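Interleukin 22 (Danio rerio, PDB 4O6K) probably acts as a secreted helical cytokine of the interleukin-10 family that, like human IL-22, signals by engaging cell-surface receptors in immune defence. Local coordinates at residues P35-S38 and H39-Q43; H96-S99 and S100-L103. All coordinates share one frame; numbering follows the deposited sequence.

This chain, the C-terminal helical cytokine part of a longer protein, shows twice over how a side-chain cap marks the passage from loop to helix. From the N terminus, helix 10-24 runs into a loop that is partly unmodelled, and interaction 1 closes that loop by capping the short helix 39-42. Helix 47-62 and helix 76-93 follow before interaction 2 ends the connection from helix 76-93 to helix 102-117. The two contacts come in series and neither nest nor cross. In space they meet at Leu103: Phe37 CZ lies 3.5 Å from Leu103 CD1, and Pro35 CG packs on Leu103 O. Phe37 from interaction 1, and Tyr98 and His101 from interaction 2, also touch Ile50 of helix 47-62.

Interaction 1: residues P35-S38 and H39-Q43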
ATOM      1  N   PRO A  35       9.490   0.404   0.052  1.00 20.23           N
ATOM      2  CA  PRO A  35      10.622  -0.201   0.755  1.00 25.06           C
ATOM      3  C   PRO A  35      10.453  -1.715   0.802  1.00 18.48           C
ATOM      4  O   PRO A  35       9.339  -2.196   1.008  1.00 20.44           O
ATOM      5  CB  PRO A  35      10.541   0.411   2.155  1.00 22.24           C
ATOM      6  CG  PRO A  35       9.796   1.690   1.967  1.00 23.80           C
ATOM      7  CD  PRO A  35       8.817   1.436   0.858  1.00 22.66           C
ATOM      8  N   TYR A  36      11.540  -2.454   0.614  1.00 19.86           N
ATOM      9  CA  TYR A  36      11.461  -3.907   0.596  1.00 19.21           C
ATOM     10  C   TYR A  36      11.446  -4.484   2.005  1.00 18.42           C
ATOM     11  O   TYR A  36      12.331  -4.204   2.813  1.00 25.59           O
ATOM     12  CB  TYR A  36      12.627  -4.496  -0.201  1.00 21.95           C
ATOM     13  CG  TYR A  36      12.763  -5.997  -0.070  1.00 19.16           C
ATOM     14  CD1 TYR A  36      11.869  -6.854  -0.698  1.00 21.72           C
ATOM     15  CD2 TYR A  36      13.791  -6.556   0.679  1.00 24.60           C
ATOM     16  CE1 TYR A  36      11.993  -8.227  -0.580  1.00 21.87           C
ATOM     17  CE2 TYR A  36      13.922  -7.925   0.804  1.00 22.50           C
ATOM     18  CZ  TYR A  36      13.020  -8.755   0.173  1.00 21.49           C
ATOM     19  OH  TYR A  36      13.148 -10.120   0.294  1.00 22.18           O
ATOM     20  N   PHE A  37      10.429  -5.291   2.290  1.00 21.46           N
ATOM     21  CA  PHE A  37      10.348  -6.004   3.556  1.00 18.81           C
ATOM     22  C   PHE A  37      10.602  -7.487   3.329  1.00 19.60           C
ATOM     23  O   PHE A  37       9.839  -8.156   2.633  1.00 16.73           O
ATOM     24  CB  PHE A  37       8.981  -5.804   4.215  1.00 16.03           C
ATOM     25  CG  PHE A  37       8.849  -4.511   4.968  1.00 16.70           C
ATOM     26  CD1 PHE A  37       8.676  -3.312   4.295  1.00 13.60           C
ATOM     27  CD2 PHE A  37       8.889  -4.497   6.355  1.00 15.79           C
ATOM     28  CE1 PHE A  37       8.550  -2.123   4.991  1.00 16.95           C
ATOM     29  CE2 PHE A  37       8.764  -3.312   7.054  1.00 15.88           C
ATOM     30  CZ  PHE A  37       8.594  -2.123   6.372  1.00 19.33           C
ATOM     31  N   SER A  38      11.677  -7.998   3.919  1.00 17.33           N
ATOM     32  CA  SER A  38      11.977  -9.421   3.849  1.00 21.22           C
ATOM     33  C   SER A  38      11.052 -10.198   4.776  1.00 23.39           C
ATOM     34  O   SER A  38      10.314  -9.606   5.563  1.00 20.00           O
ATOM     35  CB  SER A  38      13.438  -9.686   4.215  1.00 20.60           C
ATOM     36  OG  SER A  38      13.674  -9.415   5.585  1.00 17.76           O
ATOM     37  N   HIS A  39      11.089 -11.522   4.667  1.00 20.16           N
ATOM     38  CA  HIS A  39      10.302 -12.388   5.538  1.00 21.82           C
ATOM     39  C   HIS A  39      10.618 -12.126   7.007  1.00 24.20           C
ATOM     40  O   HIS A  39       9.717 -12.052   7.841  1.00 26.65           O
ATOM     41  CB  HIS A  39      10.552 -13.859   5.203  1.00 31.00           C
ATOM     42  CG  HIS A  39       9.949 -14.810   6.187  1.00 26.08           C
ATOM     43  ND1 HIS A  39       8.655 -15.274   6.079  1.00 27.23           N
ATOM     44  CD2 HIS A  39      10.461 -15.384   7.302  1.00 29.38           C
ATOM     45  CE1 HIS A  39       8.397 -16.091   7.084  1.00 32.34           C
ATOM     46  NE2 HIS A  39       9.476 -16.176   7.842  1.00 27.99           N
ATOM     47  N   ASP A  40      11.904 -11.987   7.312  1.00 22.09           N
ATOM     48  CA  ASP A  40      12.346 -11.705   8.672  1.00 24.06           C
ATOM     49  C   ASP A  40      11.849 -10.348   9.157  1.00 22.79           C
ATOM     50  O   ASP A  40      11.404 -10.208  10.297  1.00 24.06           O
ATOM     51  CB  ASP A  40      13.872 -11.764   8.758  1.00 26.83           C
ATOM     52  CG  ASP A  40      14.402 -13.184   8.749  1.00 28.68           C
ATOM     53  OD1 ASP A  40      13.638 -14.146   8.833  1.00 30.63           O
ATOM     54  OD2 ASP A  40      15.720 -13.323   8.645  1.00 26.48           O
ATOM     55  N   MET A  41      11.935  -9.351   8.283  1.00 20.03           N
ATOM     56  CA  MET A  41      11.496  -7.997   8.603  1.00 19.95           C
ATOM     57  C   MET A  41      10.002  -7.938   8.915  1.00 18.99           C
ATOM     58  O   MET A  41       9.577  -7.218   9.818  1.00 16.20           O
ATOM     59  CB  MET A  41      11.825  -7.045   7.452  1.00 22.46           C
ATOM     60  CG  MET A  41      12.843  -5.972   7.806  1.00 29.31           C
ATOM     61  SD  MET A  41      13.154  -4.829   6.447  1.00 34.00           S
ATOM     62  CE  MET A  41      13.884  -5.932   5.240  1.00 23.43           C
ATOM     63  N   LEU A  42       9.213  -8.700   8.165  1.00 19.73           N
ATOM     64  CA  LEU A  42       7.766  -8.737   8.364  1.00 19.85           C
ATOM     65  C   LEU A  42       7.378  -9.341   9.713  1.00 17.47           C
ATOM     66  O   LEU A  42       6.287  -9.085  10.223  1.00 19.81           O
ATOM     67  CB  LEU A  42       7.096  -9.514   7.228  1.00 18.68           C
ATOM     68  CG  LEU A  42       7.101  -8.813   5.867  1.00 18.31           C
ATOM     69  CD1 LEU A  42       6.612  -9.748   4.770  1.00 18.21           C
ATOM     70  CD2 LEU A  42       6.259  -7.548   5.914  1.00 14.45           C
ATOM     71  N   GLN A  43       8.273 -10.139  10.289  1.00 19.28           N
ATOM     72  CA  GLN A  43       8.028 -10.752  11.592  1.00 22.37           C
ATOM     73  C   GLN A  43       8.324  -9.809  12.759  1.00 20.65           C
ATOM     74  O   GLN A  43       8.003 -10.115  13.906  1.00 22.85           O
ATOM     75  CB  GLN A  43       8.852 -12.035  11.738  1.00 23.28           C
ATOM     76  CG  GLN A  43       8.510 -13.115  10.721  1.00 28.11           C
ATOM     77  CD  GLN A  43       7.019 -13.393  10.652  1.00 32.26           C
ATOM     78  OE1 GLN A  43       6.359 -13.561  11.677  1.00 32.94           O
ATOM     79  NE2 GLN A  43       6.482 -13.444   9.438  1.00 33.73           N
TER
HETATM   80  O   HOH W   1      12.517 -12.646   2.462  1.00 19.51           O
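Ser38 places OG between its own backbone N and carbonyl carbon (chi1 68°), while Met41 bends at its last torsion (chi3 -64°), folding CE back toward Ser38. The result is an N-cap at the start of the short helix 39-42. Ser38 OG accepts from Met41 N at 3.2 Å, a nearly straight bond (160°), and Ser38 O receives Leu42 N at 3.0 Å, so one residue serves two amides of the first turn, one with its side chain and one with its backbone.

A hydrophobic staple flanks this polar core: the CD2 branch of Leu42 sits against Phe37 CB at 3.7 Å, nearer the root of that side chain than the ring. Met41 meets Phe37 differently. The Met41 side chain crosses that of Phe37 at about a right angle, with SD 4.8 Å from the Phe37 ring centroid and oblique to it, a Met-aromatic contact. The bent methyl end continues past the ring to the backbone, where CE of Met41 comes within 3.4 Å of Tyr36 O.

Buried Phe37 and Leu42 carry the contact into the helical bundle, since both also touch Tyr136 of helix 130-140, and Phe37 reaches helix 47-62 as well. On the solvent side, a water accepts from His39 N at 2.9 Å and makes a weak, 3.4 Å hydrogen bond with Tyr36 OH.

Interaction 2: residues H96-S99 and S100-L103; sequences HDYS and SHPL
Tyr98 and His101 join first through the backbone: Tyr98 O accepts from His101 N at 3.1 Å, closing a type I beta turn with Ser99 and Ser100 at its corners.

Side-chain hydrogen bonds frame this turn. Asp97 OD1 takes both Ser99 OG, at 2.7 Å on its syn lone pair, and Ser99 N, from above the carboxylate plane, making an Asx turn. Ser100 OG adds a weak bond to Asp97 O. At the far end His101 is the N-cap of helix 102-117, its ND1 accepting from Leu103 N at 3.0 Å; CG lies anti to the backbone N (chi1 -166°), which swings the ring along the chain so that ND1 faces Leu103 N, with Pro102 CD over one ring face. A leucine here would probably leave Leu103 N without its capping acceptor.

Among the ring contacts, Tyr98 and His101 run side by side, with His101 CB 4.0 Å from Tyr98 CD1 at the phenol edge, while His96 points its CD2 edge at the centre of a Tyr98 face, a CH-pi arrangement.

Although the turn lies at the surface, Tyr98 and His101 both rest on Ile50 of helix 47-62, so the connection from helix 76-93 into helix 102-117 is held against that neighbouring helix.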
ATOM      1  N   HIS A  96       1.760   4.051  18.387  1.00 36.48           N
ATOM      2  CA  HIS A  96       2.849   4.937  17.995  1.00 31.15           C
ATOM      3  C   HIS A  96       2.631   5.559  16.617  1.00 28.28           C
ATOM      4  O   HIS A  96       2.107   4.913  15.710  1.00 28.58           O
ATOM      5  CB  HIS A  96       4.180   4.184  18.021  1.00 27.79           C
ATOM      6  CG  HIS A  96       5.353   5.023  17.622  1.00 26.80           C
ATOM      7  ND1 HIS A  96       5.812   6.070  18.393  1.00 27.61           N
ATOM      8  CD2 HIS A  96       6.160   4.974  16.536  1.00 27.23           C
ATOM      9  CE1 HIS A  96       6.851   6.629  17.798  1.00 24.75           C
ATOM     10  NE2 HIS A  96       7.083   5.983  16.670  1.00 27.61           N
ATOM     11  N   ASP A  97       3.076   6.769  16.448  1.00 28.15           N
ATOM     12  CA  ASP A  97       3.040   7.446  15.184  1.00 30.06           C
ATOM     13  C   ASP A  97       4.313   7.234  14.389  1.00 29.59           C
ATOM     14  O   ASP A  97       5.311   7.815  14.657  1.00 30.50           O
ATOM     15  CB  ASP A  97       2.816   8.938  15.386  1.00 33.08           C
ATOM     16  CG  ASP A  97       2.865   9.726  14.098  1.00 38.74           C
ATOM     17  OD1 ASP A  97       2.849   9.147  13.033  1.00 38.76           O
ATOM     18  OD2 ASP A  97       2.874  10.936  14.166  1.00 43.82           O
ATOM     19  N   TYR A  98       4.217   6.394  13.386  1.00 31.87           N
ATOM     20  CA  TYR A  98       5.337   5.963  12.567  1.00 30.96           C
ATOM     21  C   TYR A  98       5.628   6.835  11.377  1.00 31.42           C
ATOM     22  O   TYR A  98       6.373   6.459  10.513  1.00 30.03           O
ATOM     23  CB  TYR A  98       5.170   4.529  12.122  1.00 25.55           C
ATOM     24  CG  TYR A  98       5.441   3.478  13.150  1.00 21.69           C
ATOM     25  CD1 TYR A  98       6.695   2.969  13.364  1.00 24.11           C
ATOM     26  CD2 TYR A  98       4.443   2.961  13.873  1.00 23.34           C
ATOM     27  CE1 TYR A  98       6.928   2.000  14.317  1.00 19.96           C
ATOM     28  CE2 TYR A  98       4.671   1.988  14.832  1.00 24.30           C
ATOM     29  CZ  TYR A  98       5.920   1.502  15.043  1.00 21.80           C
ATOM     30  OH  TYR A  98       6.043   0.545  15.966  1.00 25.52           O
ATOM     31  N   SER A  99       5.043   8.006  11.347  1.00 31.36           N
ATOM     32  CA  SER A  99       5.498   9.013  10.441  1.00 34.05           C
ATOM     33  C   SER A  99       7.011   9.308  10.705  1.00 37.36           C
ATOM     34  O   SER A  99       7.719   9.688   9.833  1.00 36.47           O
ATOM     35  CB  SER A  99       4.602  10.231  10.471  1.00 35.99           C
ATOM     36  OG  SER A  99       3.215   9.911  10.493  1.00 36.57           O
ATOM     37  N   SER A 100       7.517   9.038  11.894  1.00 33.92           N
ATOM     38  CA  SER A 100       8.909   9.342  12.198  1.00 39.52           C
ATOM     39  C   SER A 100       9.846   8.172  11.898  1.00 45.27           C
ATOM     40  O   SER A 100      11.025   8.210  12.253  1.00 44.41           O
ATOM     41  CB  SER A 100       9.047   9.749  13.668  1.00 42.88           C
ATOM     42  OG  SER A 100       8.684   8.683  14.528  1.00 44.54           O
ATOM     43  N   HIS A 101       9.325   7.133  11.250  1.00 36.27           N
ATOM     44  CA  HIS A 101      10.147   5.986  10.876  1.00 32.55           C
ATOM     45  C   HIS A 101      10.824   6.211   9.520  1.00 29.68           C
ATOM     46  O   HIS A 101      10.213   6.761   8.603  1.00 30.17           O
ATOM     47  CB  HIS A 101       9.309   4.705  10.847  1.00 29.93           C
ATOM     48  CG  HIS A 101      10.130   3.453  10.807  1.00 28.17           C
ATOM     49  ND1 HIS A 101      10.659   2.946   9.639  1.00 25.69           N
ATOM     50  CD2 HIS A 101      10.536   2.621  11.795  1.00 27.18           C
ATOM     51  CE1 HIS A 101      11.342   1.848   9.907  1.00 28.31           C
ATOM     52  NE2 HIS A 101      11.284   1.629  11.208  1.00 30.23           N
ATOM     53  N   PRO A 102      12.093   5.787   9.393  1.00 31.94           N
ATOM     54  CA  PRO A 102      12.899   5.958   8.175  1.00 32.03           C
ATOM     55  C   PRO A 102      12.289   5.349   6.910  1.00 26.09           C
ATOM     56  O   PRO A 102      12.426   5.924   5.831  1.00 23.26           O
ATOM     57  CB  PRO A 102      14.205   5.230   8.510  1.00 32.46           C
ATOM     58  CG  PRO A 102      14.280   5.201   9.979  1.00 37.71           C
ATOM     59  CD  PRO A 102      12.889   5.273  10.523  1.00 32.51           C
ATOM     60  N   LEU A 103      11.625   4.206   7.045  1.00 23.06           N
ATOM     61  CA  LEU A 103      11.078   3.500   5.888  1.00 24.14           C
ATOM     62  C   LEU A 103       9.858   4.195   5.293  1.00 23.41           C
ATOM     63  O   LEU A 103       9.666   4.187   4.078  1.00 24.31           O
ATOM     64  CB  LEU A 103      10.731   2.057   6.263  1.00 22.06           C
ATOM     65  CG  LEU A 103      11.936   1.164   6.571  1.00 28.58           C
ATOM     66  CD1 LEU A 103      11.492  -0.214   7.032  1.00 20.57           C
ATOM     67  CD2 LEU A 103      12.856   1.059   5.363  1.00 26.19           C
TER